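Local coordinates for protein aminotransferase (Streptomyces pactum, PDB 4ZM4) that belongs to the class-III aminotransferases, a family of pyridoxal-phosphate-dependent enzymes, and forms a two-chain assembly, at residues A105-V117 with F257-E271. The protein carries 1 engineered substitution. Sequence-based numbering, arbitrary orientation.
Sequences ALIAELVPGVEQV and FRVARGGAQERYGVE
The guanidinium of Arg261 lies across the end of Leu110, whose CD1 sits 4.0 Å from CZ, over the centre of one face; two waters lie at its edge, in plane. A branched, apolar leucine suits that face, which cannot donate hydrogen bonds. In the fold-type I (aspartate aminotransferase-like) architecture of this class-III aminotransferase, the contact joins the C-terminal end of helix 98-110, and the type I turn from Val111 to Val114 leading into strand 116-120, to the loop and short helix 263-267. The ring of Phe257 receives Leu110 CB at its edge, while CG2 of Val111 approaches CE1 obliquely at 3.9 Å. Strand 116-120 is outermost in the seven-stranded sheet within this chain, its Val117 bonding through the backbone to the second subunit, and Leu325 of helix 315-329 also packs on Phe257.

Because its chain bends at chi3 (77°), Arg261 can turn its edge to both waters. One links NH1 to Glu109 OE2, so the opposite charges meet through solvent; Glu109 also forms a salt bridge with Arg329. The other accepts from NE at 2.7 Å and lies near Leu110 O and Glu266 OE1. Gly262 fits against this carbonyl, its CA only 3.2 Å from Leu110 O, where a side chain would collide.

Glycine is equally apt at position 113: Glu271 brings CD to 3.5 Å from Gly113 CA, and its carboxylate forms a salt bridge with Arg293. Pro112 CD comes to 3.8 Å from Gln265 OE1. The long Gln265 side chain, extended beyond CG, spans to the turn; Val111 crosses it at about a right angle, setting CG1 3.3 Å from OE1. A terminal carbonyl is what the turn's N-H requires: Gly113 N donates to Gln265 OE1 at 2.9 Å, nearly in line with the amide C=O (172°).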
loop_
_atom_site.group_PDB
_atom_site.type_symbol
_atom_site.label_atom_id
_atom_site.label_comp_id
_atom_site.label_asym_id
_atom_site.label_seq_id
_atom_site.Cartn_x
_atom_site.Cartn_y
_atom_site.Cartn_z
ATOM N N ALA B 105 -6.622 -1.118 20.170
ATOM C CA ALA B 105 -6.404 -0.868 21.625
ATOM C C ALA B 105 -4.933 -0.822 21.982
ATOM O O ALA B 105 -4.490 0.064 22.733
ATOM C CB ALA B 105 -7.116 -1.912 22.465
ATOM N N LEU B 106 -4.146 -1.731 21.416
ATOM C CA LEU B 106 -2.688 -1.641 21.569
ATOM C C LEU B 106 -2.093 -0.316 21.104
ATOM O O LEU B 106 -1.240 0.256 21.777
ATOM C CB LEU B 106 -1.998 -2.830 20.881
ATOM C CG LEU B 106 -2.022 -4.047 21.814
ATOM C CD1 LEU B 106 -1.814 -5.366 21.077
ATOM C CD2 LEU B 106 -0.981 -3.857 22.914
ATOM N N ILE B 107 -2.472 0.153 19.920
ATOM C CA ILE B 107 -1.962 1.440 19.426
ATOM C C ILE B 107 -2.375 2.545 20.409
ATOM O O ILE B 107 -1.530 3.334 20.825
ATOM C CB ILE B 107 -2.474 1.768 17.995
ATOM C CG1 ILE B 107 -1.840 0.803 16.975
ATOM C CG2 ILE B 107 -2.148 3.198 17.603
ATOM C CD1 ILE B 107 -2.534 0.809 15.634
ATOM N N ALA B 108 -3.655 2.562 20.814
ATOM C CA ALA B 108 -4.161 3.617 21.705
ATOM C C ALA B 108 -3.434 3.640 23.058
ATOM O O ALA B 108 -3.125 4.710 23.574
ATOM C CB ALA B 108 -5.654 3.506 21.908
ATOM N N GLU B 109 -3.120 2.463 23.576
ATOM C CA GLU B 109 -2.428 2.332 24.861
ATOM C C GLU B 109 -1.028 2.878 24.749
ATOM O O GLU B 109 -0.587 3.620 25.610
ATOM C CB GLU B 109 -2.359 0.849 25.305
ATOM C CG GLU B 109 -2.002 0.690 26.769
ATOM C CD GLU B 109 -1.564 -0.730 27.165
ATOM O OE1 GLU B 109 -2.042 -1.728 26.584
ATOM O OE2 GLU B 109 -0.728 -0.841 28.057
ATOM N N LEU B 110 -0.328 2.506 23.679
ATOM C CA LEU B 110 1.064 2.862 23.518
ATOM C C LEU B 110 1.288 4.287 22.984
ATOM O O LEU B 110 2.359 4.868 23.210
ATOM C CB LEU B 110 1.781 1.803 22.629
ATOM C CG LEU B 110 2.351 0.540 23.308
ATOM C CD1 LEU B 110 1.454 -0.036 24.371
ATOM C CD2 LEU B 110 2.650 -0.520 22.284
ATOM N N VAL B 111 0.321 4.855 22.275
ATOM C CA VAL B 111 0.523 6.197 21.664
ATOM C C VAL B 111 -0.410 7.213 22.265
ATOM O O VAL B 111 -1.618 7.107 22.122
ATOM C CB VAL B 111 0.396 6.213 20.129
ATOM C CG1 VAL B 111 0.897 7.537 19.560
ATOM C CG2 VAL B 111 1.216 5.078 19.551
ATOM N N PRO B 112 0.176 8.226 22.955
ATOM C CA PRO B 112 -0.584 9.248 23.698
ATOM C C PRO B 112 -1.705 9.893 22.888
ATOM O O PRO B 112 -2.875 9.891 23.308
ATOM C CB PRO B 112 0.483 10.322 24.059
ATOM C CG PRO B 112 1.813 9.646 23.915
ATOM C CD PRO B 112 1.648 8.455 23.018
ATOM N N GLY B 113 -1.332 10.450 21.740
ATOM C CA GLY B 113 -2.257 11.243 20.913
ATOM C C GLY B 113 -3.238 10.452 20.071
ATOM O O GLY B 113 -3.904 11.046 19.231
ATOM N N VAL B 114 -3.281 9.126 20.237
ATOM C CA VAL B 114 -4.151 8.281 19.422
ATOM C C VAL B 114 -5.163 7.525 20.261
ATOM O O VAL B 114 -4.783 6.752 21.146
ATOM C CB VAL B 114 -3.347 7.246 18.604
ATOM C CG1 VAL B 114 -4.282 6.306 17.851
ATOM C CG2 VAL B 114 -2.405 7.942 17.638
ATOM N N GLU B 115 -6.442 7.742 19.974
ATOM C CA GLU B 115 -7.529 6.955 20.561
ATOM C C GLU B 115 -8.247 6.077 19.524
ATOM O O GLU B 115 -8.776 5.037 19.862
ATOM C CB GLU B 115 -8.530 7.883 21.242
ATOM C CG GLU B 115 -7.921 8.642 22.411
ATOM C CD GLU B 115 -8.871 9.654 23.072
ATOM O OE1 GLU B 115 -9.725 10.242 22.396
ATOM O OE2 GLU B 115 -8.751 9.843 24.290
ATOM N N GLN B 116 -8.300 6.520 18.280
ATOM C CA GLN B 116 -8.896 5.760 17.177
ATOM C C GLN B 116 -7.983 5.837 15.958
ATOM O O GLN B 116 -7.266 6.828 15.755
ATOM C CB GLN B 116 -10.245 6.352 16.784
ATOM C CG GLN B 116 -11.290 6.311 17.866
ATOM C CD GLN B 116 -12.627 6.900 17.399
ATOM O OE1 GLN B 116 -12.693 8.038 16.905
ATOM N NE2 GLN B 116 -13.702 6.153 17.610
ATOM N N VAL B 117 -8.033 4.807 15.127
ATOM C CA VAL B 117 -7.197 4.748 13.933
ATOM C C VAL B 117 -7.981 4.226 12.749
ATOM O O VAL B 117 -9.088 3.696 12.906
ATOM C CB VAL B 117 -5.960 3.822 14.131
ATOM C CG1 VAL B 117 -5.051 4.344 15.198
ATOM C CG2 VAL B 117 -6.382 2.393 14.488
ATOM N N PHE B 257 7.258 3.944 17.793
ATOM C CA PHE B 257 7.788 2.726 18.426
ATOM C C PHE B 257 9.258 2.514 18.185
ATOM O O PHE B 257 9.760 1.393 18.347
ATOM C CB PHE B 257 7.037 1.479 17.985
ATOM C CG PHE B 257 5.556 1.673 17.874
ATOM C CD1 PHE B 257 4.754 1.704 19.002
ATOM C CD2 PHE B 257 4.968 1.851 16.634
ATOM C CE1 PHE B 257 3.400 1.908 18.882
ATOM C CE2 PHE B 257 3.604 2.032 16.518
ATOM C CZ PHE B 257 2.824 2.058 17.638
ATOM N N ARG B 258 9.992 3.579 17.893
ATOM C CA ARG B 258 11.437 3.472 17.607
ATOM C C ARG B 258 12.267 4.355 18.558
ATOM O O ARG B 258 13.172 3.858 19.233
ATOM C CB ARG B 258 11.658 3.850 16.135
ATOM C CG ARG B 258 13.051 4.275 15.726
ATOM C CD ARG B 258 14.037 3.140 15.701
ATOM N NE ARG B 258 13.758 2.135 14.667
ATOM C CZ ARG B 258 14.537 1.077 14.437
ATOM N NH1 ARG B 258 15.676 0.912 15.119
ATOM N NH2 ARG B 258 14.208 0.184 13.510
ATOM N N VAL B 259 11.975 5.656 18.570
ATOM C CA VAL B 259 12.730 6.618 19.404
ATOM C C VAL B 259 12.262 6.575 20.856
ATOM O O VAL B 259 12.963 7.040 21.737
ATOM C CB VAL B 259 12.657 8.071 18.883
ATOM C CG1 VAL B 259 13.228 8.148 17.487
ATOM C CG2 VAL B 259 11.222 8.575 18.878
ATOM N N ALA B 260 11.119 5.943 21.073
ATOM C CA ALA B 260 10.530 5.688 22.392
ATOM C C ALA B 260 9.325 4.800 22.138
ATOM O O ALA B 260 8.919 4.595 20.989
ATOM C CB ALA B 260 10.086 6.982 23.035
ATOM N N ARG B 261 8.746 4.252 23.188
ATOM C CA ARG B 261 7.583 3.368 23.022
ATOM C C ARG B 261 6.413 4.117 22.355
ATOM O O ARG B 261 5.774 3.612 21.434
ATOM C CB ARG B 261 7.177 2.794 24.384
ATOM C CG ARG B 261 6.320 1.542 24.283
ATOM C CD ARG B 261 5.886 1.039 25.646
ATOM N NE ARG B 261 4.789 1.833 26.200
ATOM C CZ ARG B 261 3.920 1.410 27.113
ATOM N NH1 ARG B 261 2.967 2.230 27.514
ATOM N NH2 ARG B 261 3.989 0.207 27.615
ATOM N N GLY B 262 6.166 5.340 22.812
ATOM C CA GLY B 262 5.147 6.224 22.249
ATOM C C GLY B 262 5.684 7.223 21.234
ATOM O O GLY B 262 5.097 8.288 21.017
ATOM N N GLY B 263 6.795 6.877 20.587
ATOM C CA GLY B 263 7.362 7.675 19.508
ATOM C C GLY B 263 7.951 8.992 19.942
ATOM O O GLY B 263 8.168 9.224 21.136
ATOM N N ALA B 264 8.145 9.884 18.961
ATOM C CA ALA B 264 8.642 11.229 19.228
ATOM C C ALA B 264 7.655 12.074 20.048
ATOM O O ALA B 264 8.051 12.940 20.782
ATOM C CB ALA B 264 8.991 11.912 17.907
ATOM N N GLN B 265 6.367 11.861 19.817
ATOM C CA GLN B 265 5.291 12.383 20.636
ATOM C C GLN B 265 5.622 12.349 22.114
ATOM O O GLN B 265 5.516 13.356 22.806
ATOM C CB GLN B 265 4.088 11.453 20.463
ATOM C CG GLN B 265 2.909 12.101 19.844
ATOM C CD GLN B 265 1.916 11.073 19.356
ATOM O OE1 GLN B 265 0.934 10.779 20.037
ATOM N NE2 GLN B 265 2.136 10.569 18.137
ATOM N N GLU B 266 5.988 11.160 22.578
ATOM C CA GLU B 266 6.258 10.882 23.965
ATOM C C GLU B 266 7.616 11.425 24.306
ATOM O O GLU B 266 7.792 12.090 25.327
ATOM C CB GLU B 266 6.244 9.359 24.200
ATOM C CG GLU B 266 6.425 8.880 25.623
ATOM C CD GLU B 266 6.253 7.372 25.737
ATOM O OE1 GLU B 266 5.110 6.896 25.996
ATOM O OE2 GLU B 266 7.248 6.642 25.558
ATOM N N ARG B 267 8.597 11.113 23.472
ATOM C CA ARG B 267 9.970 11.488 23.766
ATOM C C ARG B 267 10.092 12.994 23.958
ATOM O O ARG B 267 10.806 13.424 24.853
ATOM C CB ARG B 267 10.892 11.029 22.653
ATOM C CG ARG B 267 12.349 11.322 22.898
ATOM C CD ARG B 267 13.200 10.639 21.843
ATOM N NE ARG B 267 14.622 10.800 22.128
ATOM C CZ ARG B 267 15.495 9.808 22.308
ATOM N NH1 ARG B 267 15.142 8.532 22.230
ATOM N NH2 ARG B 267 16.763 10.100 22.564
ATOM N N TYR B 268 9.387 13.789 23.142
ATOM C CA TYR B 268 9.535 15.231 23.196
ATOM C C TYR B 268 8.360 15.935 23.874
ATOM O O TYR B 268 8.352 17.161 23.968
ATOM C CB TYR B 268 9.789 15.800 21.799
ATOM C CG TYR B 268 11.052 15.269 21.130
ATOM C CD1 TYR B 268 12.306 15.730 21.518
ATOM C CD2 TYR B 268 10.987 14.312 20.105
ATOM C CE1 TYR B 268 13.463 15.255 20.917
ATOM C CE2 TYR B 268 12.143 13.834 19.488
ATOM C CZ TYR B 268 13.384 14.292 19.919
ATOM O OH TYR B 268 14.555 13.838 19.347
ATOM N N GLY B 269 7.389 15.170 24.355
ATOM C CA GLY B 269 6.256 15.720 25.089
ATOM C C GLY B 269 5.384 16.707 24.322
ATOM O O GLY B 269 4.935 17.711 24.876
ATOM N N VAL B 270 5.163 16.455 23.041
ATOM C CA VAL B 270 4.287 17.320 22.214
ATOM C C VAL B 270 3.312 16.420 21.474
ATOM O O VAL B 270 3.724 15.487 20.803
ATOM C CB VAL B 270 5.091 18.134 21.188
ATOM C CG1 VAL B 270 4.178 18.955 20.289
ATOM C CG2 VAL B 270 6.070 19.030 21.907
ATOM N N GLU B 271 2.026 16.725 21.585
ATOM C CA GLU B 271 0.993 15.878 21.040
ATOM C C GLU B 271 0.394 16.531 19.801
ATOM O O GLU B 271 -0.107 17.659 19.872
ATOM C CB GLU B 271 -0.084 15.622 22.070
ATOM C CG GLU B 271 -1.057 14.529 21.679
ATOM C CD GLU B 271 -2.061 14.241 22.785
ATOM O OE1 GLU B 271 -1.633 13.777 23.884
ATOM O OE2 GLU B 271 -3.263 14.496 22.568
HETATM O O HOH W 1 0.597 1.050 29.341
HETATM O O HOH W 2 4.031 4.369 25.640
#